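Long-range contacts in beta-porphyranase (Bacteroides plebeius, PDB 4AWD), which cleaves the sulfated red-seaweed polysaccharide porphyran at the (1->4) linkages between beta-D-galactopyranose and alpha-L-galactopyranose-6-sulfate: residues A32-P43 / D312-V320; T171-I179 / T274-I282. All coordinates share one frame; numbering follows the deposited sequence.

In the fold
From the N terminus, the short helix 30-34 and the loop after it are met much later by strand 308-321 in contact 1, which closes a loop of 268 residues around nearly the whole domain and ties the N-terminal segment to the final strand of the family 16 beta-sandwich. Nested inside it, contact 2 brings residues 274-282, on the way into strand 281-285, against strand 168-182; 94 residues lie between. It ties the strand bearing the probable nucleophile to the loop leading into strand 281-285. Strands 281-285 and 308-321 follow each other in sequence. The centres are about 22 Å apart, and the contacts do not touch.

Contact 1. Residues A32-P43 / D312-V320; sequences AEEHIKNLPEAP and DWVRAYKLV. With CA (calcium ion), chain C.
The joining of the two chain ends, an N-terminal helix and loop laid over the last strand of the beta-sandwich, is built here around Y317 and H35. The hydroxyl OH of Y317 donates a hydrogen bond of 2.6 Å to the carbonyl O of A32 in helix 30-34, reaching it 23° out of the carbonyl plane. One face of the Y317 ring receives the methyl CD2 of L39 in a CH-pi contact, 3.7 Å from the ring centroid, while CG1 of I36 lies 3.6 Å from CE2 of the same ring. The imidazole of H35 swings toward the strand because chi1 (-170°) sets CG beside the carbonyl carbon. W313 directs an edge at one imidazole face, the planes 55° apart. The guanidinium of R315 lies on the W313 indole, CZ 3.3 Å above its plane, and presents only NH2 to the rim of that same H35 face, 3.4 Å from CG of H35. NE2 of H35 is held by E137 and NH1 of R315 by E57. Farther along, CD2 of L319 meets CB of A42 at 3.8 Å. Where the chain turns a corner at D312, this residue binds the calcium twice, through O and OD1, with E57, N59, G94 and a water completing the site. E57 thus serves both sites; its salt bridge would probably temper the arginine's charge beside the imidazole, and with the indole it fixes the guanidinium.

Contact 2. Residues T171-I179 / T274-I282; sequences TWSSQELDI and TPFDRPMFI
Q175 on strand 168-182 shows how one buried polar side chain can knit a strand to a loop through apolar and water-mediated contacts. Its CB lies over the face of the F276 ring, 4.1 Å from the centroid, and meets the methyl CE of M280 at 3.5 Å. CG follows, lying 3.6 Å from CE1 of F276 and close to the carbonyl O of P275. The chain then bends at chi2 (82°), swinging the amide past the ring toward R278, whose guanidinium plane stands nearly perpendicular to it at 88°. At the tip each amide atom takes a different water: NE2 donates to one, 2.9 Å away, that also accepts from NH1 of R278, and OE1 accepts from a second, which donates to the carbonyl O of R278 as well. NH2 of R278 is bonded to the carbonyl O of R156 on strand 149-163. L177, next but one along the strand, adds CB at 4.1 Å from SD of M280. E176, the probable nucleophile, points its CB away from this loop, and its OE1 is hydrogen-bonded by NE1 of W210. Strands 149-163 and 204-213 flank strand 168-182 as antiparallel partners, while W247 of strand 241-249 packs against both L177 and M280.

Contact 1. Residues A32-P43 / D312-V320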
loop_
_atom_site.group_PDB
_atom_site.type_symbol
_atom_site.label_atom_id
_atom_site.label_comp_id
_atom_site.label_asym_id
_atom_site.label_seq_id
_atom_site.Cartn_x
_atom_site.Cartn_y
_atom_site.Cartn_z
ATOM N N ALA A 32 5.817 9.040 -17.180
ATOM C CA ALA A 32 6.565 9.063 -15.924
ATOM C C ALA A 32 7.762 9.997 -15.989
ATOM O O ALA A 32 8.034 10.701 -15.023
ATOM C CB ALA A 32 7.003 7.650 -15.505
ATOM N N GLU A 33 8.477 9.999 -17.116
ATOM C CA GLU A 33 9.601 10.929 -17.311
ATOM C C GLU A 33 9.120 12.375 -17.228
ATOM O O GLU A 33 9.719 13.196 -16.534
ATOM C CB GLU A 33 10.303 10.684 -18.652
ATOM C CG GLU A 33 11.552 11.527 -18.884
ATOM C CD GLU A 33 12.802 10.976 -18.197
ATOM O OE1 GLU A 33 12.755 9.845 -17.642
ATOM O OE2 GLU A 33 13.848 11.679 -18.223
ATOM N N GLU A 34 8.023 12.665 -17.924
ATOM C CA GLU A 34 7.407 13.985 -17.908
ATOM C C GLU A 34 6.957 14.394 -16.497
ATOM O O GLU A 34 7.026 15.571 -16.149
ATOM C CB GLU A 34 6.241 14.021 -18.904
ATOM C CG GLU A 34 5.439 15.332 -18.956
ATOM C CD GLU A 34 6.223 16.537 -19.513
ATOM O OE1 GLU A 34 7.194 16.357 -20.300
ATOM O OE2 GLU A 34 5.850 17.683 -19.158
ATOM N N HIS A 35 6.522 13.423 -15.690
ATOM C CA HIS A 35 6.055 13.679 -14.320
ATOM C C HIS A 35 7.155 14.144 -13.332
ATOM O O HIS A 35 6.841 14.597 -12.231
ATOM C CB HIS A 35 5.307 12.451 -13.767
ATOM C CG HIS A 35 4.597 12.697 -12.466
ATOM N ND1 HIS A 35 3.607 13.649 -12.320
ATOM C CD2 HIS A 35 4.726 12.105 -11.254
ATOM C CE1 HIS A 35 3.166 13.640 -11.073
ATOM N NE2 HIS A 35 3.833 12.715 -10.404
ATOM N N ILE A 36 8.428 14.046 -13.725
ATOM C CA ILE A 36 9.546 14.518 -12.891
ATOM C C ILE A 36 9.432 16.017 -12.533
ATOM O O ILE A 36 9.800 16.418 -11.424
ATOM C CB ILE A 36 10.930 14.142 -13.512
ATOM C CG1 ILE A 36 11.085 12.616 -13.540
ATOM C CG2 ILE A 36 12.110 14.769 -12.738
ATOM C CD1 ILE A 36 12.230 12.108 -14.426
ATOM N N LYS A 37 8.897 16.819 -13.455
ATOM C CA LYS A 37 8.488 18.211 -13.185
ATOM C C LYS A 37 7.839 18.391 -11.819
ATOM O O LYS A 37 8.063 19.400 -11.154
ATOM C CB LYS A 37 7.380 18.634 -14.142
ATOM C CG LYS A 37 7.726 18.859 -15.571
ATOM C CD LYS A 37 6.503 19.453 -16.295
ATOM C CE LYS A 37 5.214 18.729 -15.921
ATOM N NZ LYS A 37 4.140 18.908 -16.939
ATOM N N ASN A 38 6.975 17.436 -11.455
ATOM C CA ASN A 38 6.111 17.541 -10.280
ATOM C C ASN A 38 6.713 17.009 -8.985
ATOM O O ASN A 38 6.201 17.278 -7.906
ATOM C CB ASN A 38 4.776 16.846 -10.540
ATOM C CG ASN A 38 4.004 17.472 -11.677
ATOM O OD1 ASN A 38 3.744 18.668 -11.671
ATOM N ND2 ASN A 38 3.637 16.663 -12.666
ATOM N N LEU A 39 7.792 16.248 -9.097
ATOM C CA LEU A 39 8.481 15.718 -7.927
ATOM C C LEU A 39 9.143 16.846 -7.124
ATOM O O LEU A 39 9.381 17.935 -7.656
ATOM C CB LEU A 39 9.498 14.623 -8.335
ATOM C CG LEU A 39 8.992 13.172 -8.399
ATOM C CD1 LEU A 39 7.561 13.030 -8.956
ATOM C CD2 LEU A 39 9.937 12.259 -9.184
ATOM N N PRO A 40 9.403 16.603 -5.831
ATOM C CA PRO A 40 10.276 17.485 -5.063
ATOM C C PRO A 40 11.628 17.610 -5.740
ATOM O O PRO A 40 12.117 16.632 -6.308
ATOM C CB PRO A 40 10.440 16.750 -3.720
ATOM C CG PRO A 40 9.775 15.420 -3.892
ATOM C CD PRO A 40 8.753 15.618 -4.961
ATOM N N GLU A 41 12.210 18.806 -5.697
ATOM C CA GLU A 41 13.513 19.043 -6.303
ATOM C C GLU A 41 14.500 18.030 -5.757
ATOM O O GLU A 41 14.573 17.809 -4.545
ATOM C CB GLU A 41 14.008 20.457 -6.012
ATOM N N ALA A 42 15.227 17.392 -6.664
ATOM C CA ALA A 42 16.289 16.475 -6.300
ATOM C C ALA A 42 17.355 17.255 -5.538
ATOM O O ALA A 42 17.537 18.456 -5.789
ATOM C CB ALA A 42 16.885 15.837 -7.557
ATOM N N PRO A 43 18.061 16.589 -4.605
ATOM C CA PRO A 43 19.238 17.213 -3.999
ATOM C C PRO A 43 20.254 17.665 -5.048
ATOM O O PRO A 43 20.332 17.087 -6.150
ATOM C CB PRO A 43 19.847 16.077 -3.171
ATOM C CG PRO A 43 18.700 15.199 -2.843
ATOM C CD PRO A 43 17.806 15.248 -4.055
ATOM N N ASP A 312 -4.772 5.046 -11.984
ATOM C CA ASP A 312 -4.385 5.608 -13.279
ATOM C C ASP A 312 -2.937 5.243 -13.596
ATOM O O ASP A 312 -2.605 4.907 -14.731
ATOM C CB ASP A 312 -4.557 7.136 -13.286
ATOM C CG ASP A 312 -4.394 7.739 -14.670
ATOM O OD1 ASP A 312 -4.186 6.979 -15.634
ATOM O OD2 ASP A 312 -4.467 8.978 -14.797
ATOM N N TRP A 313 -2.079 5.293 -12.592
ATOM C CA TRP A 313 -0.708 4.864 -12.782
ATOM C C TRP A 313 -0.017 4.589 -11.479
ATOM O O TRP A 313 -0.463 5.019 -10.418
ATOM C CB TRP A 313 0.104 5.892 -13.590
ATOM C CG TRP A 313 -0.123 7.332 -13.213
ATOM C CD1 TRP A 313 -0.907 8.241 -13.883
ATOM C CD2 TRP A 313 0.437 8.032 -12.101
ATOM N NE1 TRP A 313 -0.850 9.462 -13.263
ATOM C CE2 TRP A 313 -0.038 9.361 -12.163
ATOM C CE3 TRP A 313 1.308 7.675 -11.065
ATOM C CZ2 TRP A 313 0.316 10.325 -11.225
ATOM C CZ3 TRP A 313 1.671 8.641 -10.130
ATOM C CH2 TRP A 313 1.171 9.945 -10.215
ATOM N N VAL A 314 1.086 3.863 -11.574
ATOM C CA VAL A 314 2.003 3.721 -10.470
ATOM C C VAL A 314 3.351 4.168 -11.029
ATOM O O VAL A 314 3.759 3.699 -12.102
ATOM C CB VAL A 314 1.989 2.271 -9.975
ATOM C CG1 VAL A 314 3.230 1.944 -9.171
ATOM C CG2 VAL A 314 0.707 2.019 -9.150
ATOM N N ARG A 315 4.020 5.105 -10.362
ATOM C CA ARG A 315 5.287 5.604 -10.901
ATOM C C ARG A 315 6.375 5.655 -9.838
ATOM O O ARG A 315 6.165 6.185 -8.753
ATOM C CB ARG A 315 5.090 6.942 -11.654
ATOM C CG ARG A 315 3.856 6.897 -12.605
ATOM C CD ARG A 315 3.861 7.823 -13.808
ATOM N NE ARG A 315 3.332 9.158 -13.575
ATOM C CZ ARG A 315 2.431 9.800 -14.333
ATOM N NH1 ARG A 315 1.877 9.253 -15.406
ATOM N NH2 ARG A 315 2.078 11.030 -13.999
ATOM N N ALA A 316 7.519 5.045 -10.134
ATOM C CA ALA A 316 8.638 5.012 -9.189
ATOM C C ALA A 316 9.887 5.681 -9.762
ATOM O O ALA A 316 10.132 5.643 -10.976
ATOM C CB ALA A 316 8.952 3.588 -8.785
ATOM N N TYR A 317 10.678 6.280 -8.881
ATOM C CA TYR A 317 11.888 6.960 -9.296
ATOM C C TYR A 317 13.075 6.644 -8.392
ATOM O O TYR A 317 12.916 6.251 -7.237
ATOM C CB TYR A 317 11.656 8.471 -9.395
ATOM C CG TYR A 317 10.487 8.850 -10.286
ATOM C CD1 TYR A 317 9.175 8.809 -9.803
ATOM C CD2 TYR A 317 10.682 9.228 -11.608
ATOM C CE1 TYR A 317 8.099 9.140 -10.605
ATOM C CE2 TYR A 317 9.600 9.574 -12.422
ATOM C CZ TYR A 317 8.314 9.522 -11.906
ATOM O OH TYR A 317 7.237 9.846 -12.685
ATOM N N LYS A 318 14.261 6.801 -8.970
ATOM C CA LYS A 318 15.545 6.661 -8.301
ATOM C C LYS A 318 16.333 7.952 -8.405
ATOM O O LYS A 318 16.245 8.667 -9.403
ATOM C CB LYS A 318 16.361 5.576 -9.004
ATOM C CG LYS A 318 16.608 4.326 -8.198
ATOM C CD LYS A 318 16.920 3.145 -9.132
ATOM C CE LYS A 318 17.802 3.549 -10.321
ATOM N NZ LYS A 318 18.011 2.409 -11.263
ATOM N N LEU A 319 17.122 8.242 -7.383
ATOM C CA LEU A 319 18.092 9.319 -7.479
ATOM C C LEU A 319 19.412 8.803 -8.042
ATOM O O LEU A 319 19.931 7.764 -7.626
ATOM C CB LEU A 319 18.326 9.973 -6.126
ATOM C CG LEU A 319 17.272 10.971 -5.663
ATOM C CD1 LEU A 319 17.598 11.361 -4.243
ATOM C CD2 LEU A 319 17.232 12.201 -6.563
ATOM N N VAL A 320 19.949 9.562 -8.986
ATOM C CA VAL A 320 21.200 9.239 -9.649
ATOM C C VAL A 320 22.054 10.522 -9.694
ATOM O O VAL A 320 21.497 11.620 -9.786
ATOM C CB VAL A 320 20.889 8.648 -11.053
ATOM C CG1 VAL A 320 21.661 9.312 -12.165
ATOM C CG2 VAL A 320 21.054 7.132 -11.063
HETATM CA CA CA C . -3.235 5.325 -17.075
HETATM O O HOH W 1 -1.440 6.791 -17.552
#

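Contact 2. Residues T171-I179 / T274-I282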
loop_
_atom_site.group_PDB
_atom_site.type_symbol
_atom_site.label_atom_id
_atom_site.label_comp_id
_atom_site.label_asym_id
_atom_site.label_seq_id
_atom_site.Cartn_x
_atom_site.Cartn_y
_atom_site.Cartn_z
ATOM N N THR A 171 14.896 -14.470 16.227
ATOM C CA THR A 171 14.045 -13.299 16.041
ATOM C C THR A 171 13.813 -13.012 14.554
ATOM O O THR A 171 14.607 -13.412 13.697
ATOM C CB THR A 171 14.622 -12.044 16.731
ATOM O OG1 THR A 171 15.669 -11.488 15.927
ATOM C CG2 THR A 171 15.155 -12.376 18.110
ATOM N N TRP A 172 12.716 -12.318 14.260
ATOM C CA TRP A 172 12.404 -11.920 12.897
ATOM C C TRP A 172 11.981 -10.468 12.842
ATOM O O TRP A 172 11.297 -9.986 13.741
ATOM C CB TRP A 172 11.305 -12.793 12.306
ATOM C CG TRP A 172 11.665 -14.245 12.254
ATOM C CD1 TRP A 172 12.289 -14.915 11.227
ATOM C CD2 TRP A 172 11.417 -15.210 13.273
ATOM N NE1 TRP A 172 12.441 -16.237 11.554
ATOM C CE2 TRP A 172 11.921 -16.446 12.807
ATOM C CE3 TRP A 172 10.820 -15.151 14.542
ATOM C CZ2 TRP A 172 11.840 -17.620 13.566
ATOM C CZ3 TRP A 172 10.745 -16.317 15.300
ATOM C CH2 TRP A 172 11.248 -17.537 14.805
ATOM N N SER A 173 12.405 -9.791 11.776
ATOM C CA SER A 173 11.956 -8.443 11.476
ATOM C C SER A 173 11.627 -8.268 9.992
ATOM O O SER A 173 12.161 -8.973 9.130
ATOM C CB SER A 173 12.998 -7.413 11.920
ATOM O OG SER A 173 14.179 -7.512 11.136
ATOM N N SER A 174 10.714 -7.342 9.720
ATOM C CA SER A 174 10.413 -6.891 8.365
ATOM C C SER A 174 9.911 -5.455 8.438
ATOM O O SER A 174 9.734 -4.913 9.528
ATOM C CB SER A 174 9.386 -7.793 7.684
ATOM O OG SER A 174 8.121 -7.714 8.315
ATOM N N GLN A 175 9.715 -4.830 7.282
ATOM C CA GLN A 175 9.240 -3.453 7.240
ATOM C C GLN A 175 8.097 -3.301 6.245
ATOM O O GLN A 175 7.903 -4.137 5.365
ATOM C CB GLN A 175 10.374 -2.470 6.917
ATOM C CG GLN A 175 11.531 -2.477 7.911
ATOM C CD GLN A 175 12.525 -3.613 7.650
ATOM O OE1 GLN A 175 12.939 -3.848 6.518
ATOM N NE2 GLN A 175 12.901 -4.321 8.707
ATOM N N GLU A 176 7.364 -2.209 6.392
ATOM C CA GLU A 176 6.144 -1.990 5.667
ATOM C C GLU A 176 5.909 -0.492 5.597
ATOM O O GLU A 176 5.903 0.188 6.628
ATOM C CB GLU A 176 4.975 -2.672 6.395
ATOM C CG GLU A 176 3.652 -2.638 5.654
ATOM C CD GLU A 176 2.608 -3.522 6.308
ATOM O OE1 GLU A 176 2.935 -4.238 7.285
ATOM O OE2 GLU A 176 1.448 -3.498 5.862
ATOM N N LEU A 177 5.719 0.005 4.382
ATOM C CA LEU A 177 5.580 1.429 4.136
ATOM C C LEU A 177 4.244 1.682 3.454
ATOM O O LEU A 177 4.040 1.326 2.289
ATOM C CB LEU A 177 6.771 1.949 3.302
ATOM C CG LEU A 177 6.792 3.332 2.615
ATOM C CD1 LEU A 177 6.499 4.456 3.581
ATOM C CD2 LEU A 177 8.148 3.578 1.946
ATOM N N ASP A 178 3.325 2.254 4.214
ATOM C CA ASP A 178 1.970 2.541 3.738
ATOM C C ASP A 178 1.924 3.958 3.222
ATOM O O ASP A 178 2.059 4.908 3.997
ATOM C CB ASP A 178 0.951 2.368 4.876
ATOM C CG ASP A 178 0.736 0.910 5.245
ATOM O OD1 ASP A 178 0.397 0.139 4.334
ATOM O OD2 ASP A 178 0.902 0.539 6.432
ATOM N N ILE A 179 1.768 4.098 1.909
ATOM C CA ILE A 179 1.744 5.417 1.294
ATOM C C ILE A 179 0.334 5.997 1.397
ATOM O O ILE A 179 0.166 7.160 1.747
ATOM C CB ILE A 179 2.299 5.398 -0.157
ATOM C CG1 ILE A 179 3.796 5.057 -0.120
ATOM C CG2 ILE A 179 2.080 6.756 -0.829
ATOM C CD1 ILE A 179 4.430 4.677 -1.441
ATOM N N THR A 274 19.006 1.792 11.793
ATOM C CA THR A 274 18.708 1.932 10.374
ATOM C C THR A 274 17.513 1.048 9.960
ATOM O O THR A 274 17.677 0.133 9.142
ATOM C CB THR A 274 19.943 1.566 9.522
ATOM O OG1 THR A 274 20.387 0.245 9.864
ATOM C CG2 THR A 274 21.088 2.568 9.739
ATOM N N PRO A 275 16.305 1.325 10.514
ATOM C CA PRO A 275 15.181 0.381 10.373
ATOM C C PRO A 275 14.708 0.126 8.937
ATOM O O PRO A 275 14.220 -0.979 8.648
ATOM C CB PRO A 275 14.064 1.029 11.199
ATOM C CG PRO A 275 14.420 2.474 11.257
ATOM C CD PRO A 275 15.916 2.517 11.292
ATOM N N PHE A 276 14.841 1.114 8.053
ATOM C CA PHE A 276 14.412 0.931 6.658
ATOM C C PHE A 276 15.557 0.732 5.663
ATOM O O PHE A 276 15.504 1.215 4.532
ATOM C CB PHE A 276 13.450 2.046 6.207
ATOM C CG PHE A 276 12.013 1.803 6.608
ATOM C CD1 PHE A 276 11.703 1.162 7.806
ATOM C CD2 PHE A 276 10.972 2.231 5.795
ATOM C CE1 PHE A 276 10.383 0.936 8.175
ATOM C CE2 PHE A 276 9.649 2.005 6.156
ATOM C CZ PHE A 276 9.356 1.351 7.352
ATOM N N ASP A 277 16.575 -0.014 6.094
ATOM C CA ASP A 277 17.738 -0.303 5.257
ATOM C C ASP A 277 17.557 -1.519 4.337
ATOM O O ASP A 277 18.532 -2.043 3.799
ATOM C CB ASP A 277 19.012 -0.449 6.104
ATOM C CG ASP A 277 18.927 -1.577 7.133
ATOM O OD1 ASP A 277 17.967 -2.394 7.091
ATOM O OD2 ASP A 277 19.838 -1.628 8.010
ATOM N N ARG A 278 16.318 -1.965 4.163
ATOM C CA ARG A 278 16.043 -3.100 3.292
ATOM C C ARG A 278 15.040 -2.746 2.189
ATOM O O ARG A 278 14.021 -2.095 2.457
ATOM C CB ARG A 278 15.499 -4.274 4.092
ATOM C CG ARG A 278 16.505 -5.046 4.917
ATOM C CD ARG A 278 15.758 -6.178 5.622
ATOM N NE ARG A 278 15.013 -6.963 4.635
ATOM C CZ ARG A 278 13.920 -7.681 4.888
ATOM N NH1 ARG A 278 13.407 -7.745 6.118
ATOM N NH2 ARG A 278 13.349 -8.348 3.897
ATOM N N PRO A 279 15.306 -3.205 0.952
ATOM C CA PRO A 279 14.393 -2.941 -0.164
ATOM C C PRO A 279 13.041 -3.670 -0.006
ATOM O O PRO A 279 12.899 -4.553 0.865
ATOM C CB PRO A 279 15.167 -3.483 -1.361
ATOM C CG PRO A 279 15.971 -4.637 -0.778
ATOM C CD PRO A 279 16.400 -4.129 0.570
ATOM N N MET A 280 12.066 -3.300 -0.839
ATOM C CA MET A 280 10.700 -3.820 -0.734
ATOM C C MET A 280 10.084 -4.139 -2.086
ATOM O O MET A 280 10.596 -3.727 -3.145
ATOM C CB MET A 280 9.792 -2.797 -0.036
ATOM C CG MET A 280 10.072 -2.573 1.436
ATOM S SD MET A 280 9.020 -1.274 2.140
ATOM C CE MET A 280 9.790 -1.123 3.746
ATOM N N PHE A 281 8.966 -4.861 -2.044
ATOM C CA PHE A 281 8.068 -4.965 -3.198
ATOM C C PHE A 281 6.897 -3.991 -3.060
ATOM O O PHE A 281 6.613 -3.508 -1.960
ATOM C CB PHE A 281 7.585 -6.413 -3.421
ATOM C CG PHE A 281 6.975 -7.067 -2.209
ATOM C CD1 PHE A 281 5.628 -6.904 -1.913
ATOM C CD2 PHE A 281 7.738 -7.889 -1.393
ATOM C CE1 PHE A 281 5.059 -7.529 -0.802
ATOM C CE2 PHE A 281 7.189 -8.514 -0.283
ATOM C CZ PHE A 281 5.847 -8.337 0.011
ATOM N N ILE A 282 6.236 -3.688 -4.179
ATOM C CA ILE A 282 5.004 -2.883 -4.164
ATOM C C ILE A 282 3.812 -3.797 -3.885
ATOM O O ILE A 282 3.694 -4.861 -4.502
ATOM C CB ILE A 282 4.752 -2.178 -5.530
ATOM C CG1 ILE A 282 5.944 -1.308 -5.953
ATOM C CG2 ILE A 282 3.460 -1.360 -5.504
ATOM C CD1 ILE A 282 5.925 0.085 -5.375
HETATM O O HOH W 2 14.254 -6.851 8.574
HETATM O O HOH W 3 13.452 -1.501 4.828
#